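Local coordinates for hypothetical protein Atu0240 (Agrobacterium tumefaciens str. C58, PDB 2GAX) that is of unknown function but belongs to the DUF2000 family of the PTH2 (peptidyl-tRNA hydrolase 2) clan, consistent with a related fold though not necessarily the same activity, at residues Gln65-Leu76 with Pro107-Met115. Sequence-based numbering, arbitrary orientation.
Sequences QEALRKIHQRSL and PDTAKVVGM
Arg69 reaches from helix 65-76 into the turn before strand 112-115 and binds two backbone carbonyls there, those of Pro107 and Ala110. Its NH1 donates to Pro107 O at 3.0 Å, with the acceptor in the guanidinium plane, and to Ala110 O at 2.9 Å, where it lies on a carbonyl lone pair but the oxygen sits 25° out of the guanidinium plane. The chain runs extended through chi2 and bends at chi3 (-41°), which turns the guanidinium group toward the turn. Asp108 O lies over one face without bonding. Glu66, one turn back on the helix, grips the same group side-on: Arg69 NE meets Glu66 OE1 at 2.7 Å, and NH2 meets OE2 through its syn lone pair, both nearly straight. Together with the NH1 bonds, this salt bridge holds the guanidinium in its orientation, and Glu66 probably offsets its charge. A water takes a further hydrogen from Arg69 NH2 and gives one to Thr109 O, while a second joins Pro107 O to His72 ND1, 2.8 Å from that nitrogen and in the ring plane. The His72 ring also meets Pro107, CE1 lying 3.6 Å from CB.

Next to this polar cluster the contact is mostly apolar. Leu68 crosses Val112 at about a right angle, CD2 against CG1 (3.9 Å), and the bend at the end of Met115, modelled as selenomethionine, sets its CE against Ile71 CG2, 3.5 Å away. Ser75 OG, packed near the selenium, is satisfied within the helix by donating to His72 O at 2.7 Å.

The helix thus packs across the start of strand 112-120, which lies between strands 83-86 and 4-11 in the mixed sheet. Val113 and Gly114 form a classic bulge opposite Tyr85; Leu84 meets His72, Val112 and Met115, Ile9 touches Leu68 and Ile71, and Ile127 of helix 121-127 touches Ile71, Ser75 and Met115.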
ATOM      1  N   GLN A  65      14.022   6.443   1.267  1.00 35.45           N
ATOM      2  CA  GLN A  65      13.966   6.112  -0.159  1.00 35.78           C
ATOM      3  C   GLN A  65      14.646   4.793  -0.527  1.00 35.92           C
ATOM      4  O   GLN A  65      14.025   3.916  -1.139  1.00 35.94           O
ATOM      5  CB  GLN A  65      14.540   7.254  -1.001  1.00 35.63           C
ATOM      6  CG  GLN A  65      14.354   7.080  -2.497  1.00 35.25           C
ATOM      7  CD  GLN A  65      12.898   6.958  -2.899  1.00 34.87           C
ATOM      8  OE1 GLN A  65      12.271   5.901  -2.728  1.00 37.04           O
ATOM      9  NE2 GLN A  65      12.358   8.021  -3.474  1.00 32.79           N
ATOM     10  N   GLU A  66      15.918   4.640  -0.154  1.00 36.21           N
ATOM     11  CA  GLU A  66      16.648   3.441  -0.549  1.00 36.67           C
ATOM     12  C   GLU A  66      16.175   2.207   0.183  1.00 36.63           C
ATOM     13  O   GLU A  66      16.221   1.105  -0.372  1.00 36.74           O
ATOM     14  CB  GLU A  66      18.168   3.625  -0.441  1.00 37.04           C
ATOM     15  CG  GLU A  66      18.703   4.645  -1.451  1.00 38.56           C
ATOM     16  CD  GLU A  66      18.174   4.411  -2.855  1.00 40.61           C
ATOM     17  OE1 GLU A  66      18.343   3.294  -3.390  1.00 41.57           O
ATOM     18  OE2 GLU A  66      17.578   5.343  -3.422  1.00 42.15           O
ATOM     19  N   ALA A  67      15.685   2.385   1.408  1.00 36.29           N
ATOM     20  CA  ALA A  67      15.081   1.264   2.122  1.00 36.27           C
ATOM     21  C   ALA A  67      13.747   0.829   1.489  1.00 35.96           C
ATOM     22  O   ALA A  67      13.421  -0.368   1.474  1.00 36.47           O
ATOM     23  CB  ALA A  67      14.904   1.576   3.591  1.00 36.10           C
ATOM     24  N   LEU A  68      12.989   1.792   0.964  1.00 35.44           N
ATOM     25  CA  LEU A  68      11.737   1.476   0.278  1.00 35.12           C
ATOM     26  C   LEU A  68      12.003   0.776  -1.057  1.00 34.59           C
ATOM     27  O   LEU A  68      11.242  -0.095  -1.469  1.00 34.38           O
ATOM     28  CB  LEU A  68      10.869   2.735   0.102  1.00 35.12           C
ATOM     29  CG  LEU A  68       9.386   2.657  -0.301  1.00 35.55           C
ATOM     30  CD1 LEU A  68       8.596   1.629   0.509  1.00 36.90           C
ATOM     31  CD2 LEU A  68       8.750   4.017  -0.146  1.00 34.71           C
ATOM     32  N   ARG A  69      13.102   1.133  -1.712  1.00 34.72           N
ATOM     33  CA  ARG A  69      13.534   0.442  -2.921  1.00 34.90           C
ATOM     34  C   ARG A  69      13.784  -1.054  -2.694  1.00 35.19           C
ATOM     35  O   ARG A  69      13.287  -1.876  -3.463  1.00 34.99           O
ATOM     36  CB  ARG A  69      14.786   1.092  -3.523  1.00 34.87           C
ATOM     37  CG  ARG A  69      15.190   0.463  -4.858  1.00 35.41           C
ATOM     38  CD  ARG A  69      16.455   1.062  -5.427  1.00 35.07           C
ATOM     39  NE  ARG A  69      16.492   2.512  -5.257  1.00 36.81           N
ATOM     40  CZ  ARG A  69      15.805   3.376  -5.998  1.00 36.12           C
ATOM     41  NH1 ARG A  69      15.011   2.945  -6.980  1.00 34.93           N
ATOM     42  NH2 ARG A  69      15.914   4.677  -5.755  1.00 34.69           N
ATOM     43  N   LYS A  70      14.535  -1.409  -1.645  1.00 35.14           N
ATOM     44  CA  LYS A  70      14.817  -2.826  -1.386  1.00 35.88           C
ATOM     45  C   LYS A  70      13.557  -3.620  -1.032  1.00 34.84           C
ATOM     46  O   LYS A  70      13.403  -4.757  -1.471  1.00 34.63           O
ATOM     47  CB  LYS A  70      15.933  -3.029  -0.343  1.00 35.96           C
ATOM     48  CG  LYS A  70      15.832  -2.139   0.875  1.00 39.10           C
ATOM     49  CD  LYS A  70      16.731  -2.628   2.036  1.00 38.72           C
ATOM     50  CE  LYS A  70      16.326  -1.962   3.376  1.00 41.48           C
ATOM     51  NZ  LYS A  70      14.830  -1.988   3.643  1.00 40.29           N
ATOM     52  N   ILE A  71      12.661  -3.005  -0.259  1.00 34.07           N
ATOM     53  CA  ILE A  71      11.348  -3.582   0.061  1.00 33.71           C
ATOM     54  C   ILE A  71      10.575  -3.870  -1.233  1.00 33.85           C
ATOM     55  O   ILE A  71      10.057  -4.975  -1.430  1.00 33.55           O
ATOM     56  CB  ILE A  71      10.546  -2.660   1.025  1.00 34.15           C
ATOM     57  CG1 ILE A  71      11.189  -2.683   2.422  1.00 33.51           C
ATOM     58  CG2 ILE A  71       9.085  -3.103   1.105  1.00 33.57           C
ATOM     59  CD1 ILE A  71      10.696  -1.608   3.400  1.00 33.76           C
ATOM     60  N   HIS A  72      10.526  -2.878  -2.118  1.00 33.32           N
ATOM     61  CA  HIS A  72       9.977  -3.056  -3.459  1.00 33.66           C
ATOM     62  C   HIS A  72      10.639  -4.260  -4.171  1.00 33.56           C
ATOM     63  O   HIS A  72       9.961  -5.198  -4.601  1.00 33.62           O
ATOM     64  CB  HIS A  72      10.142  -1.751  -4.240  1.00 33.20           C
ATOM     65  CG  HIS A  72       9.656  -1.807  -5.655  1.00 32.88           C
ATOM     66  ND1 HIS A  72      10.067  -0.900  -6.608  1.00 32.50           N
ATOM     67  CD2 HIS A  72       8.798  -2.648  -6.282  1.00 32.34           C
ATOM     68  CE1 HIS A  72       9.487  -1.180  -7.759  1.00 31.37           C
ATOM     69  NE2 HIS A  72       8.718  -2.242  -7.591  1.00 33.02           N
ATOM     70  N   GLN A  73      11.968  -4.238  -4.255  1.00 33.80           N
ATOM     71  CA  GLN A  73      12.754  -5.344  -4.825  1.00 34.15           C
ATOM     72  C   GLN A  73      12.498  -6.708  -4.170  1.00 33.83           C
ATOM     73  O   GLN A  73      12.365  -7.710  -4.863  1.00 33.76           O
ATOM     74  CB  GLN A  73      14.253  -4.983  -4.798  1.00 34.45           C
ATOM     75  CG  GLN A  73      14.590  -3.827  -5.749  1.00 35.77           C
ATOM     76  CD  GLN A  73      15.975  -3.246  -5.539  1.00 36.70           C
ATOM     77  OE1 GLN A  73      16.492  -3.215  -4.419  1.00 42.20           O
ATOM     78  NE2 GLN A  73      16.586  -2.777  -6.616  1.00 40.21           N
ATOM     79  N   ARG A  74      12.405  -6.744  -2.848  1.00 33.16           N
ATOM     80  CA  ARG A  74      12.099  -7.980  -2.137  1.00 33.19           C
ATOM     81  C   ARG A  74      10.722  -8.524  -2.514  1.00 32.79           C
ATOM     82  O   ARG A  74      10.567  -9.732  -2.647  1.00 32.53           O
ATOM     83  CB  ARG A  74      12.169  -7.798  -0.624  1.00 33.20           C
ATOM     84  CG  ARG A  74      13.546  -7.501  -0.055  1.00 34.68           C
ATOM     85  CD  ARG A  74      13.544  -7.831   1.411  1.00 37.95           C
ATOM     86  NE  ARG A  74      14.725  -7.313   2.095  1.00 41.72           N
ATOM     87  CZ  ARG A  74      14.727  -6.252   2.895  1.00 42.70           C
ATOM     88  NH1 ARG A  74      13.608  -5.582   3.136  1.00 42.07           N
ATOM     89  NH2 ARG A  74      15.860  -5.872   3.473  1.00 44.95           N
ATOM     90  N   SER A  75       9.727  -7.643  -2.680  1.00 31.97           N
ATOM     91  CA  SER A  75       8.364  -8.109  -2.987  1.00 31.56           C
ATOM     92  C   SER A  75       8.283  -8.777  -4.357  1.00 30.93           C
ATOM     93  O   SER A  75       7.592  -9.772  -4.514  1.00 31.30           O
ATOM     94  CB  SER A  75       7.331  -6.981  -2.881  1.00 31.23           C
ATOM     95  OG  SER A  75       7.529  -6.011  -3.895  1.00 32.30           O
ATOM     96  N   LEU A  76       9.013  -8.239  -5.329  1.00 30.90           N
ATOM     97  CA  LEU A  76       9.041  -8.793  -6.683  1.00 30.98           C
ATOM     98  C   LEU A  76       9.752 -10.141  -6.664  1.00 31.92           C
ATOM     99  O   LEU A  76       9.310 -11.103  -7.302  1.00 31.44           O
ATOM    100  CB  LEU A  76       9.747  -7.819  -7.645  1.00 30.90           C
ATOM    101  CG  LEU A  76       8.979  -6.537  -8.008  1.00 30.46           C
ATOM    102  CD1 LEU A  76       9.855  -5.591  -8.807  1.00 31.97           C
ATOM    103  CD2 LEU A  76       7.734  -6.877  -8.804  1.00 28.97           C
ATOM    104  N   PRO A 107      12.316  -0.823 -11.040  1.00 34.06           N
ATOM    105  CA  PRO A 107      12.637  -0.829  -9.602  1.00 34.93           C
ATOM    106  C   PRO A 107      13.993  -0.224  -9.228  1.00 35.85           C
ATOM    107  O   PRO A 107      14.125   0.345  -8.139  1.00 35.52           O
ATOM    108  CB  PRO A 107      12.586  -2.313  -9.232  1.00 35.35           C
ATOM    109  CG  PRO A 107      11.658  -2.898 -10.228  1.00 34.41           C
ATOM    110  CD  PRO A 107      11.936  -2.166 -11.510  1.00 34.21           C
ATOM    111  N   ASP A 108      14.988  -0.333 -10.109  1.00 36.56           N
ATOM    112  CA  ASP A 108      16.285   0.287  -9.819  1.00 37.97           C
ATOM    113  C   ASP A 108      16.313   1.823  -9.995  1.00 37.68           C
ATOM    114  O   ASP A 108      17.225   2.480  -9.497  1.00 38.50           O
ATOM    115  CB  ASP A 108      17.440  -0.404 -10.574  1.00 38.99           C
ATOM    116  CG  ASP A 108      17.356  -0.237 -12.086  1.00 42.11           C
ATOM    117  OD1 ASP A 108      16.299  -0.544 -12.683  1.00 45.34           O
ATOM    118  OD2 ASP A 108      18.374   0.174 -12.694  1.00 46.39           O
ATOM    119  N   THR A 109      15.323   2.389 -10.686  1.00 37.02           N
ATOM    120  CA  THR A 109      15.311   3.836 -10.955  1.00 36.43           C
ATOM    121  C   THR A 109      14.108   4.601 -10.396  1.00 36.09           C
ATOM    122  O   THR A 109      14.125   5.843 -10.372  1.00 35.71           O
ATOM    123  CB  THR A 109      15.391   4.164 -12.462  1.00 36.52           C
ATOM    124  OG1 THR A 109      14.133   3.894 -13.087  1.00 36.46           O
ATOM    125  CG2 THR A 109      16.502   3.391 -13.153  1.00 36.47           C
ATOM    126  N   ALA A 110      13.071   3.886  -9.958  1.00 34.66           N
ATOM    127  CA  ALA A 110      11.857   4.551  -9.477  1.00 34.04           C
ATOM    128  C   ALA A 110      12.072   5.307  -8.156  1.00 33.65           C
ATOM    129  O   ALA A 110      12.945   4.950  -7.351  1.00 34.48           O
ATOM    130  CB  ALA A 110      10.696   3.560  -9.356  1.00 33.33           C
ATOM    131  N   LYS A 111      11.285   6.362  -7.949  1.00 32.57           N
ATOM    132  CA  LYS A 111      11.241   7.021  -6.644  1.00 31.63           C
ATOM    133  C   LYS A 111       9.924   6.626  -5.989  1.00 30.39           C
ATOM    134  O   LYS A 111       8.951   7.355  -6.055  1.00 29.65           O
ATOM    135  CB  LYS A 111      11.358   8.541  -6.774  1.00 32.23           C
ATOM    136  CG  LYS A 111      12.682   9.011  -7.337  1.00 34.70           C
ATOM    137  CD  LYS A 111      12.590  10.458  -7.835  1.00 39.29           C
ATOM    138  CE  LYS A 111      13.968  11.108  -7.892  1.00 41.14           C
ATOM    139  NZ  LYS A 111      14.116  11.993  -9.090  1.00 43.83           N
ATOM    140  N   VAL A 112       9.891   5.427  -5.413  1.00 29.07           N
ATOM    141  CA  VAL A 112       8.691   4.946  -4.744  1.00 28.37           C
ATOM    142  C   VAL A 112       8.410   5.800  -3.524  1.00 28.09           C
ATOM    143  O   VAL A 112       9.307   6.060  -2.714  1.00 27.25           O
ATOM    144  CB  VAL A 112       8.789   3.476  -4.320  1.00 28.41           C
ATOM    145  CG1 VAL A 112       7.487   3.026  -3.660  1.00 27.18           C
ATOM    146  CG2 VAL A 112       9.070   2.598  -5.536  1.00 29.75           C
ATOM    147  N   VAL A 113       7.164   6.250  -3.418  1.00 27.77           N
ATOM    148  CA  VAL A 113       6.714   6.980  -2.236  1.00 27.59           C
ATOM    149  C   VAL A 113       5.791   6.143  -1.344  1.00 27.08           C
ATOM    150  O   VAL A 113       5.547   6.488  -0.192  1.00 27.26           O
ATOM    151  CB  VAL A 113       6.104   8.350  -2.604  1.00 27.43           C
ATOM    152  CG1 VAL A 113       7.157   9.201  -3.334  1.00 28.07           C
ATOM    153  CG2 VAL A 113       4.849   8.191  -3.480  1.00 26.93           C
ATOM    154  N   GLY A 114       5.297   5.026  -1.867  1.00 27.33           N
ATOM    155  CA  GLY A 114       4.481   4.123  -1.059  1.00 26.34           C
ATOM    156  C   GLY A 114       4.283   2.790  -1.739  1.00 26.75           C
ATOM    157  O   GLY A 114       4.319   2.706  -2.960  1.00 25.64           O
HETATM  158  N   MSE A 115       4.083   1.760  -0.926  1.00 27.50           N
HETATM  159  CA  MSE A 115       3.752   0.419  -1.393  1.00 30.52           C
HETATM  160  C   MSE A 115       2.852  -0.242  -0.366  1.00 28.40           C
HETATM  161  O   MSE A 115       2.977   0.010   0.837  1.00 28.18           O
HETATM  162  CB  MSE A 115       5.011  -0.425  -1.579  1.00 29.78           C
HETATM  163  CG  MSE A 115       4.762  -1.796  -2.206  1.00 33.57           C
HETATM  164 SE   MSE A 115       6.429  -2.857  -2.343  1.00 42.83          SE
HETATM  165  CE  MSE A 115       6.227  -3.991  -0.766  1.00 39.53           C
TER
HETATM  166  O   HOH W   1      15.605   6.958  -7.882  1.00 40.57           O
HETATM  167  O   HOH W   2      11.899   1.225  -6.438  1.00 31.70           O